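Local coordinates for probable sugar kinase (Clostridium perfringens, PDB 3KZH), which probably phosphorylates a sugar, as a carbohydrate kinase of the pfkB family, and holds beta-D-glucopyranose in its crystal, at residues A[44-47]-A[48-52]; A[102-105]-A[106-110]. One frame throughout, in Å; residues are numbered along the deposited sequence.

Contact 1: residues A[44-47]-A[48-52]; sequences VCRN and IAENM
R46 and E50, one helical turn apart, run side by side and point the same way, and a salt bridge joins their ends. R46 sends CG anti to its backbone N (chi1 -161°) and then bends at the next two torsions, which brings the guanidinium round to the carboxylate. NH2 reaches E50 OE1 at 2.5 Å along a bent path (N-H...O 131°), with the oxygen almost in the guanidinium plane and taking the hydrogen on its anti lone pair, while the carboxylate is turned 66° out of that plane. The other terminal nitrogen, R46 NH1, gives a hydrogen bond to N47 OD1, also modelled at 2.5 Å. These two acceptors help to fix the rotation of the guanidinium, with weak bonds to G42 O and Y83 OH, and E50 OE2 has a charged partner in R54.

The backbone bonds are those of a regular alpha-helix: I48 N to V44 O at 2.9 Å, A49 N to C45 O, E50 N to R46 O, and N51 N to N47 O at 3.0 Å.

Within this stretch, the apolar side-chain contact is between V44 and I48, which lie alongside each other with V44 CG1 and I48 CD1 3.8 Å apart.

The helix is buried deep in the ribokinase-like fold. C45 and A49 pack on F61 of strand 59-62, I48 on V141 of strand 139-143, and N51 on A261 of helix 255-268. N47 ND2 is hydrogen-bonded to D257 at the start of that same helix, so this turn is held between the central sheet and helix 255-268.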
loop_
_atom_site.group_PDB
_atom_site.type_symbol
_atom_site.label_atom_id
_atom_site.label_comp_id
_atom_site.label_asym_id
_atom_site.label_seq_id
_atom_site.Cartn_x
_atom_site.Cartn_y
_atom_site.Cartn_z
ATOM N N VAL A 44 3.677 -9.892 -14.754
ATOM C CA VAL A 44 3.166 -10.133 -16.124
ATOM C C VAL A 44 1.738 -10.686 -16.152
ATOM O O VAL A 44 0.851 -10.122 -16.801
ATOM C CB VAL A 44 4.118 -11.098 -16.928
ATOM C CG1 VAL A 44 3.516 -11.492 -18.281
ATOM C CG2 VAL A 44 5.477 -10.440 -17.154
ATOM N N CYS A 45 1.531 -11.756 -15.388
ATOM C CA CYS A 45 0.248 -12.431 -15.282
ATOM C C CYS A 45 -0.860 -11.573 -14.686
ATOM O O CYS A 45 -2.003 -11.645 -15.143
ATOM C CB CYS A 45 0.425 -13.737 -14.528
ATOM S SG CYS A 45 1.382 -14.972 -15.471
ATOM N N ARG A 46 -0.509 -10.714 -13.724
ATOM C CA ARG A 46 -1.486 -9.805 -13.106
ATOM C C ARG A 46 -1.897 -8.706 -14.070
ATOM O O ARG A 46 -3.040 -8.262 -14.043
ATOM C CB ARG A 46 -0.954 -9.187 -11.801
ATOM C CG ARG A 46 -2.066 -8.622 -10.880
ATOM C CD ARG A 46 -1.760 -7.240 -10.342
ATOM N NE ARG A 46 -2.299 -6.192 -11.212
ATOM C CZ ARG A 46 -1.627 -5.616 -12.200
ATOM N NH1 ARG A 46 -0.381 -5.974 -12.433
ATOM N NH2 ARG A 46 -2.223 -4.767 -13.010
ATOM N N ASN A 47 -0.954 -8.291 -14.917
ATOM C CA ASN A 47 -1.183 -7.274 -15.933
ATOM C C ASN A 47 -2.079 -7.868 -17.026
ATOM O O ASN A 47 -3.006 -7.204 -17.481
ATOM C CB ASN A 47 0.147 -6.784 -16.556
ATOM C CG ASN A 47 1.139 -6.228 -15.526
ATOM O OD1 ASN A 47 0.764 -5.560 -14.572
ATOM N ND2 ASN A 47 2.421 -6.504 -15.738
ATOM N N ILE A 48 -1.827 -9.128 -17.407
ATOM C CA ILE A 48 -2.624 -9.813 -18.441
ATOM C C ILE A 48 -4.088 -9.897 -17.994
ATOM O O ILE A 48 -4.977 -9.445 -18.718
ATOM C CB ILE A 48 -2.071 -11.248 -18.791
ATOM C CG1 ILE A 48 -0.701 -11.137 -19.467
ATOM C CG2 ILE A 48 -3.021 -11.995 -19.730
ATOM C CD1 ILE A 48 0.054 -12.455 -19.643
ATOM N N ALA A 49 -4.295 -10.407 -16.774
ATOM C CA ALA A 49 -5.611 -10.549 -16.153
ATOM C C ALA A 49 -6.373 -9.225 -16.054
ATOM O O ALA A 49 -7.582 -9.199 -16.304
ATOM C CB ALA A 49 -5.474 -11.170 -14.792
ATOM N N GLU A 50 -5.657 -8.133 -15.750
ATOM C CA GLU A 50 -6.271 -6.794 -15.663
ATOM C C GLU A 50 -6.760 -6.342 -17.039
ATOM O O GLU A 50 -7.938 -5.994 -17.180
ATOM C CB GLU A 50 -5.333 -5.718 -15.055
ATOM C CG GLU A 50 -6.125 -4.460 -14.630
ATOM C CD GLU A 50 -5.317 -3.223 -14.233
ATOM O OE1 GLU A 50 -4.218 -3.332 -13.658
ATOM O OE2 GLU A 50 -5.823 -2.105 -14.470
ATOM N N ASN A 51 -5.881 -6.430 -18.044
ATOM C CA ASN A 51 -6.183 -6.049 -19.436
ATOM C C ASN A 51 -7.386 -6.828 -20.011
ATOM O O ASN A 51 -8.190 -6.275 -20.761
ATOM C CB ASN A 51 -4.969 -6.286 -20.350
ATOM C CG ASN A 51 -3.825 -5.327 -20.101
ATOM O OD1 ASN A 51 -2.765 -5.716 -19.592
ATOM N ND2 ASN A 51 -4.003 -4.086 -20.523
HETATM N N MSE A 52 -7.510 -8.094 -19.588
HETATM C CA MSE A 52 -8.581 -9.021 -19.987
HETATM C C MSE A 52 -9.936 -8.623 -19.389
HETATM O O MSE A 52 -10.942 -8.544 -20.095
HETATM C CB MSE A 52 -8.243 -10.457 -19.549
HETATM C CG MSE A 52 -7.531 -11.290 -20.587
HETATM SE SE MSE A 52 -7.286 -13.134 -20.097
HETATM C CE MSE A 52 -5.968 -13.610 -21.479
#

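Contact 2: residues A[102-105]-A[106-110]; sequences ILDE and NGEMV
D104 turns its carboxylate forward to the backbone N-H groups of N106, G107 and E108, and its side chain, followed outward, accounts for much of the bonding at this hairpin end. CB lies 4.0 Å from V110 CG1, at the point where the two side chains cross at about a right angle. CG sits between the backbone N and the carbonyl carbon (chi1 62°), a crowded position that turns the carboxylate toward the following residues. OD1 then lies near the V110 methyl CG1. OD2 does the polar work: E108 N donates to it at 2.8 Å, approaching from above the carboxylate plane, and G107 N at 3.0 Å and N106 N at 3.2 Å add weak hydrogen bonds.

The main chain closes the same turn. D104 N gives a 2.9 Å bond to E108 O, and the single G107 N-H is split between D104 OD2 and D104 O, weakly to each. In the strand pairing that follows, V110 N bonds I102 O at 3.2 Å. L103 and M109 form an antiparallel non-hydrogen-bonded pair, L103 CD1 resting 3.9 Å from M109 CB as the side chains cross. G107 takes a positive phi of 108°, a conformation readily open to glycine.

L103 also packs on F20 and F22 of strand 16-23, and E105 OE1 accepts from Y27 N. The second subunit also packs here, its Y30 against V110 and its N31 against M109.

One sound and two weak N-H donors directed at one carboxylate oxygen would be expected to stabilise the negative charge of D104 and probably favour its ionised form, while tying three successive residues of the turn, E108 most firmly, to one side chain.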
loop_
_atom_site.group_PDB
_atom_site.type_symbol
_atom_site.label_atom_id
_atom_site.label_comp_id
_atom_site.label_asym_id
_atom_site.label_seq_id
_atom_site.Cartn_x
_atom_site.Cartn_y
_atom_site.Cartn_z
ATOM N N ILE A 102 14.474 2.532 -3.953
ATOM C CA ILE A 102 14.735 3.960 -3.805
ATOM C C ILE A 102 15.643 4.407 -4.954
ATOM O O ILE A 102 16.711 3.833 -5.175
ATOM C CB ILE A 102 15.324 4.292 -2.393
ATOM C CG1 ILE A 102 14.210 4.149 -1.348
ATOM C CG2 ILE A 102 15.926 5.707 -2.356
ATOM C CD1 ILE A 102 14.652 4.164 0.074
ATOM N N LEU A 103 15.157 5.386 -5.716
ATOM C CA LEU A 103 15.879 5.949 -6.854
ATOM C C LEU A 103 16.448 7.324 -6.509
ATOM O O LEU A 103 15.889 8.036 -5.663
ATOM C CB LEU A 103 14.968 6.078 -8.089
ATOM C CG LEU A 103 14.097 4.954 -8.676
ATOM C CD1 LEU A 103 14.824 3.631 -8.726
ATOM C CD2 LEU A 103 12.831 4.804 -7.863
ATOM N N ASP A 104 17.558 7.692 -7.159
ATOM C CA ASP A 104 18.182 8.993 -6.932
ATOM C C ASP A 104 17.585 10.080 -7.829
ATOM O O ASP A 104 16.615 9.822 -8.542
ATOM C CB ASP A 104 19.730 8.928 -7.014
ATOM C CG ASP A 104 20.280 8.489 -8.380
ATOM O OD1 ASP A 104 21.495 8.203 -8.434
ATOM O OD2 ASP A 104 19.549 8.446 -9.390
ATOM N N GLU A 105 18.164 11.281 -7.774
ATOM C CA GLU A 105 17.734 12.447 -8.557
ATOM C C GLU A 105 17.822 12.256 -10.080
ATOM O O GLU A 105 17.152 12.959 -10.845
ATOM C CB GLU A 105 18.545 13.690 -8.139
ATOM C CG GLU A 105 20.084 13.594 -8.332
ATOM C CD GLU A 105 20.846 13.049 -7.119
ATOM O OE1 GLU A 105 20.290 12.242 -6.337
ATOM O OE2 GLU A 105 22.023 13.441 -6.948
ATOM N N ASN A 106 18.654 11.300 -10.499
ATOM C CA ASN A 106 18.855 10.967 -11.911
ATOM C C ASN A 106 17.887 9.865 -12.345
ATOM O O ASN A 106 17.588 9.723 -13.535
ATOM C CB ASN A 106 20.302 10.514 -12.159
ATOM C CG ASN A 106 21.328 11.542 -11.706
ATOM O OD1 ASN A 106 21.284 12.703 -12.115
ATOM N ND2 ASN A 106 22.253 11.118 -10.848
ATOM N N GLY A 107 17.413 9.090 -11.370
ATOM C CA GLY A 107 16.475 8.013 -11.639
ATOM C C GLY A 107 17.059 6.621 -11.512
ATOM O O GLY A 107 16.384 5.634 -11.807
ATOM N N GLU A 108 18.311 6.543 -11.071
ATOM C CA GLU A 108 19.003 5.269 -10.896
ATOM C C GLU A 108 18.771 4.656 -9.526
ATOM O O GLU A 108 18.723 5.368 -8.518
ATOM C CB GLU A 108 20.503 5.436 -11.127
ATOM C CG GLU A 108 20.871 5.728 -12.567
ATOM C CD GLU A 108 22.115 4.987 -13.008
ATOM O OE1 GLU A 108 22.100 3.733 -13.004
ATOM O OE2 GLU A 108 23.105 5.659 -13.366
HETATM N N MSE A 109 18.648 3.328 -9.499
HETATM C CA MSE A 109 18.437 2.594 -8.256
HETATM C C MSE A 109 19.726 2.588 -7.437
HETATM O O MSE A 109 20.797 2.184 -7.910
HETATM C CB MSE A 109 17.848 1.181 -8.521
HETATM C CG MSE A 109 18.775 -0.030 -8.386
HETATM SE SE MSE A 109 18.835 -0.730 -6.575
HETATM C CE MSE A 109 18.377 -2.532 -7.197
ATOM N N VAL A 110 19.607 3.145 -6.239
ATOM C CA VAL A 110 20.712 3.247 -5.304
ATOM C C VAL A 110 20.483 2.352 -4.095
ATOM O O VAL A 110 21.380 2.191 -3.261
ATOM C CB VAL A 110 20.917 4.708 -4.840
ATOM C CG1 VAL A 110 21.591 5.519 -5.920
ATOM C CG2 VAL A 110 19.572 5.350 -4.464
#

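In the fold
From the N terminus, the chain lays down strand 9-12 of the large sheet, then the long strands 16-23 and 32-42, and enters helix 44-54, where contact 1 spans successive helical turns without closing a loop. The chain goes on through strand 59-62 and helix 69-81 before strand 98-103 runs out to contact 2, which closes the hairpin with strand 109-115. The contacts come in series, neither nesting nor crossing, and their nearest atoms stay about 17 Å apart. Contact 1 belongs to the core, beside the large sheet and near the bound glucopyranose; contact 2 lies at one edge of the smaller four-stranded sheet, where the second subunit packs against it.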